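Local coordinates for peroxisomal membrane protein LPX1 (PDB 2Y6U) that hydrolyses acyl esters as a peroxisomal alpha/beta hydrolase of yeast, with esterase, lipase and phospholipase A activity, at residues Y70-P73 and R74-A77; V327-P330 and D331-I334. All blocks are in the same frame, centred on the assembly; numbering follows the deposited sequence.

Interaction 1 of 2, residues Y70-P73 and R74-A77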
loop_
_atom_site.group_PDB
_atom_site.type_symbol
_atom_site.label_atom_id
_atom_site.label_comp_id
_atom_site.label_asym_id
_atom_site.label_seq_id
_atom_site.Cartn_x
_atom_site.Cartn_y
_atom_site.Cartn_z
ATOM N N TYR A 70 29.302 -3.777 -5.253
ATOM C CA TYR A 70 30.276 -4.762 -4.919
ATOM C C TYR A 70 29.626 -6.172 -4.754
ATOM O O TYR A 70 30.270 -7.184 -4.933
ATOM C CB TYR A 70 30.973 -4.308 -3.608
ATOM C CG TYR A 70 31.963 -5.275 -3.105
ATOM C CD1 TYR A 70 31.603 -6.289 -2.228
ATOM C CD2 TYR A 70 33.295 -5.181 -3.496
ATOM C CE1 TYR A 70 32.532 -7.193 -1.750
ATOM C CE2 TYR A 70 34.305 -6.076 -2.993
ATOM C CZ TYR A 70 33.913 -7.094 -2.118
ATOM O OH TYR A 70 34.867 -7.966 -1.735
ATOM N N TYR A 71 28.373 -6.204 -4.312
ATOM C CA TYR A 71 27.706 -7.477 -4.074
ATOM C C TYR A 71 27.353 -8.248 -5.342
ATOM O O TYR A 71 27.300 -9.510 -5.343
ATOM C CB TYR A 71 26.392 -7.252 -3.329
ATOM C CG TYR A 71 26.545 -6.884 -1.844
ATOM C CD1 TYR A 71 27.339 -5.800 -1.426
ATOM C CD2 TYR A 71 25.827 -7.592 -0.855
ATOM C CE1 TYR A 71 27.477 -5.451 -0.028
ATOM C CE2 TYR A 71 25.918 -7.227 0.478
ATOM C CZ TYR A 71 26.751 -6.187 0.897
ATOM O OH TYR A 71 26.836 -5.860 2.253
ATOM N N LEU A 72 27.094 -7.501 -6.412
ATOM C CA LEU A 72 26.525 -8.137 -7.620
ATOM C C LEU A 72 27.279 -9.327 -8.174
ATOM O O LEU A 72 26.662 -10.319 -8.436
ATOM C CB LEU A 72 26.314 -7.084 -8.745
ATOM C CG LEU A 72 25.355 -5.992 -8.369
ATOM C CD1 LEU A 72 25.419 -4.819 -9.455
ATOM C CD2 LEU A 72 23.895 -6.563 -8.154
ATOM N N PRO A 73 28.607 -9.262 -8.359
ATOM C CA PRO A 73 29.238 -10.454 -8.893
ATOM C C PRO A 73 29.410 -11.567 -7.853
ATOM O O PRO A 73 29.775 -12.658 -8.218
ATOM C CB PRO A 73 30.587 -9.952 -9.432
ATOM C CG PRO A 73 30.725 -8.574 -8.911
ATOM C CD PRO A 73 29.539 -8.133 -8.239
ATOM N N ARG A 74 29.101 -11.296 -6.576
ATOM C CA ARG A 74 29.425 -12.227 -5.507
ATOM C C ARG A 74 28.185 -12.968 -4.974
ATOM O O ARG A 74 28.306 -13.948 -4.229
ATOM C CB ARG A 74 30.075 -11.433 -4.397
ATOM C CG ARG A 74 31.462 -11.073 -4.726
ATOM C CD ARG A 74 31.960 -9.985 -3.802
ATOM N NE ARG A 74 33.345 -9.722 -4.132
ATOM C CZ ARG A 74 33.771 -8.859 -5.053
ATOM N NH1 ARG A 74 32.930 -8.089 -5.764
ATOM N NH2 ARG A 74 35.053 -8.748 -5.248
ATOM N N LEU A 75 27.025 -12.556 -5.452
ATOM C CA LEU A 75 25.796 -13.183 -5.126
ATOM C C LEU A 75 25.608 -14.609 -5.644
ATOM O O LEU A 75 26.143 -14.976 -6.621
ATOM C CB LEU A 75 24.630 -12.295 -5.510
ATOM C CG LEU A 75 24.460 -11.031 -4.631
ATOM C CD1 LEU A 75 23.506 -10.086 -5.414
ATOM C CD2 LEU A 75 23.926 -11.326 -3.235
ATOM N N VAL A 76 24.772 -15.338 -4.907
ATOM C CA VAL A 76 24.467 -16.764 -5.059
ATOM C C VAL A 76 24.551 -17.185 -6.538
ATOM O O VAL A 76 23.780 -16.753 -7.402
ATOM C CB VAL A 76 23.057 -17.039 -4.331
ATOM C CG1 VAL A 76 21.814 -16.861 -5.259
ATOM C CG2 VAL A 76 23.030 -18.322 -3.388
ATOM N N ALA A 77 25.506 -18.042 -6.802
ATOM C CA ALA A 77 25.685 -18.669 -8.127
ATOM C C ALA A 77 24.429 -19.486 -8.443
ATOM O O ALA A 77 23.761 -19.980 -7.509
ATOM C CB ALA A 77 26.915 -19.605 -8.117
#

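Interaction 2 of 2, residues V327-P330 and D331-I334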
loop_
_atom_site.group_PDB
_atom_site.type_symbol
_atom_site.label_atom_id
_atom_site.label_comp_id
_atom_site.label_asym_id
_atom_site.label_seq_id
_atom_site.Cartn_x
_atom_site.Cartn_y
_atom_site.Cartn_z
ATOM N N VAL A 327 28.873 -2.305 4.453
ATOM C CA VAL A 327 29.946 -1.712 3.636
ATOM C C VAL A 327 31.351 -2.015 4.162
ATOM O O VAL A 327 32.281 -1.948 3.401
ATOM C CB VAL A 327 29.751 -0.210 3.395
ATOM C CG1 VAL A 327 28.341 0.012 2.700
ATOM C CG2 VAL A 327 29.839 0.631 4.666
ATOM N N GLU A 328 31.484 -2.339 5.447
ATOM C CA GLU A 328 32.805 -2.586 6.023
ATOM C C GLU A 328 33.256 -4.014 5.996
ATOM O O GLU A 328 34.449 -4.265 5.940
ATOM C CB GLU A 328 32.856 -2.077 7.459
ATOM C CG GLU A 328 32.515 -0.615 7.538
ATOM C CD GLU A 328 32.522 -0.043 8.967
ATOM O OE1 GLU A 328 32.490 -0.831 9.943
ATOM O OE2 GLU A 328 32.534 1.196 9.105
ATOM N N ALA A 329 32.329 -4.955 6.064
ATOM C CA ALA A 329 32.670 -6.368 5.911
ATOM C C ALA A 329 31.726 -7.017 4.942
ATOM O O ALA A 329 31.055 -7.975 5.288
ATOM C CB ALA A 329 32.598 -7.089 7.328
ATOM N N PRO A 330 31.647 -6.517 3.676
ATOM C CA PRO A 330 30.672 -7.071 2.729
ATOM C C PRO A 330 30.870 -8.594 2.477
ATOM O O PRO A 330 29.899 -9.290 2.248
ATOM C CB PRO A 330 30.936 -6.248 1.461
ATOM C CG PRO A 330 32.401 -5.881 1.594
ATOM C CD PRO A 330 32.577 -5.583 3.020
ATOM N N ASP A 331 32.099 -9.090 2.474
ATOM C CA ASP A 331 32.307 -10.519 2.145
ATOM C C ASP A 331 31.579 -11.415 3.160
ATOM O O ASP A 331 30.932 -12.394 2.761
ATOM C CB ASP A 331 33.761 -10.869 2.055
ATOM C CG ASP A 331 34.410 -10.269 0.825
ATOM O OD1 ASP A 331 33.700 -9.783 -0.063
ATOM O OD2 ASP A 331 35.595 -10.259 0.797
ATOM N N LEU A 332 31.677 -11.079 4.447
ATOM C CA LEU A 332 30.946 -11.811 5.514
ATOM C C LEU A 332 29.443 -11.700 5.364
ATOM O O LEU A 332 28.749 -12.696 5.490
ATOM C CB LEU A 332 31.381 -11.379 6.918
ATOM C CG LEU A 332 32.856 -11.712 7.249
ATOM C CD1 LEU A 332 33.234 -11.191 8.640
ATOM C CD2 LEU A 332 33.150 -13.216 7.121
ATOM N N VAL A 333 28.955 -10.504 5.036
ATOM C CA VAL A 333 27.544 -10.287 4.828
ATOM C C VAL A 333 27.018 -11.074 3.587
ATOM O O VAL A 333 25.993 -11.762 3.629
ATOM C CB VAL A 333 27.219 -8.805 4.710
ATOM C CG1 VAL A 333 25.694 -8.563 4.429
ATOM C CG2 VAL A 333 27.589 -8.031 6.031
ATOM N N ILE A 334 27.804 -11.063 2.531
ATOM C CA ILE A 334 27.427 -11.768 1.329
ATOM C C ILE A 334 27.340 -13.277 1.559
ATOM O O ILE A 334 26.397 -13.968 1.089
ATOM C CB ILE A 334 28.402 -11.425 0.224
ATOM C CG1 ILE A 334 28.188 -9.991 -0.229
ATOM C CG2 ILE A 334 28.315 -12.417 -0.970
ATOM C CD1 ILE A 334 29.419 -9.393 -1.022
#

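Interaction 1 of 2, residues Y70-P73 and R74-A77
Arg-74 folds back over Tyr-70 and lays its guanidinium flat on one face of the phenol ring. The planes are only 10° apart and the centres 3.7 Å from each other, a stacked cation-pi pair with CZ of Arg-74 over the ring. The same guanidinium is tied to the backbone: NH1 of Arg-74 donates to O of Tyr-70 at 2.9 Å, meeting a lone pair in the carbonyl plane. One tyrosine therefore supplies both a ring face and a carbonyl to one arginine, and the two together fix how the guanidinium is turned. Tyr-70 brings its ring under the arginine by setting CG anti to the backbone N (chi1 177°), while the arginine chain runs extended from CG to NE. Pro-73 lies alongside, its CG 3.9 Å from NH1 of Arg-74.

Behind these side chains the backbone turns, in the loop between strands 51-58 and 84-92 of the alpha/beta hydrolase sheet. N of Arg-74 donates to O of Tyr-71 at 2.8 Å, and N of Leu-75 adds a weak bond to that same oxygen. CG of Leu-75 packs 4.4 Å from CB of Tyr-71, and Leu-75 continues onto Leu-55 and Phe-57. Further out, the hydroxyl of Tyr-70 is hydrogen-bonded to OD1 of Asp-331, and that of Tyr-71 to O of Asn-326.

A leucine in place of Arg-74 would probably leave O of Tyr-70 without this donor and the ring face without its cation. With Asp-331 at the hydroxyl, the ring is likely to be more electron-rich, which would favour the stacked cation.

Interaction 2 of 2, residues V327-P330 and D331-I334
Pro-330 and Ile-334 meet across the first turn of helix 330-347, joined by a backbone hydrogen bond from N of Ile-334 to O of Pro-330 (2.8 Å, 160° at the hydrogen). One residue back, N of Val-333 donates to O of Ala-329 at 3.3 Å. This is a helix start: Ala-329 holds the N-cap position and Pro-330 follows as the first helical residue, where its lack of an N-H costs the helix no bond.

The apolar pairs are two. CD1 of Ile-334 comes within 4.3 Å of CB of Pro-330, and on the more exposed side CD1 of Leu-332 reaches CB of Ala-329 at 4.4 Å.

A separate van der Waals contact sets CG1 of Ile-334 3.1 Å from O of Pro-330. That branch is brought up beside the oxygen because CG1 stands anti to the carbonyl carbon of Ile-334 (chi1 -71°).

Ala-329 is thus the joint between the short helix 325-328 and the long helix 330-347. Pro-330 is covered by Tyr-70, whose hydroxyl is also the outside partner of Asp-331, and by Ile-231 of helix 229-239, while Ile-334 packs on Tyr-71 in the loop between strands 51-58 and 84-92.

How the interactions relate
Interaction 1 comes first along the chain, in the loop between strands 51-58 and 84-92; interaction 2 follows much later, where helix 325-328 gives way to helix 330-347 after strand 313-318. In space their centres are about 11 Å apart, on the same side of the chain's centre, and they touch: the two tyrosines of the loop meet the first turn of the helix, and O of Arg-74 lies 3.6 Å from CG2 of Ile-334. Both belong to the alpha/beta hydrolase fold. Together they join the loop after strand 51-58, inside the central mixed sheet, to the helix that follows strand 313-318, the last strand at the sheet edge.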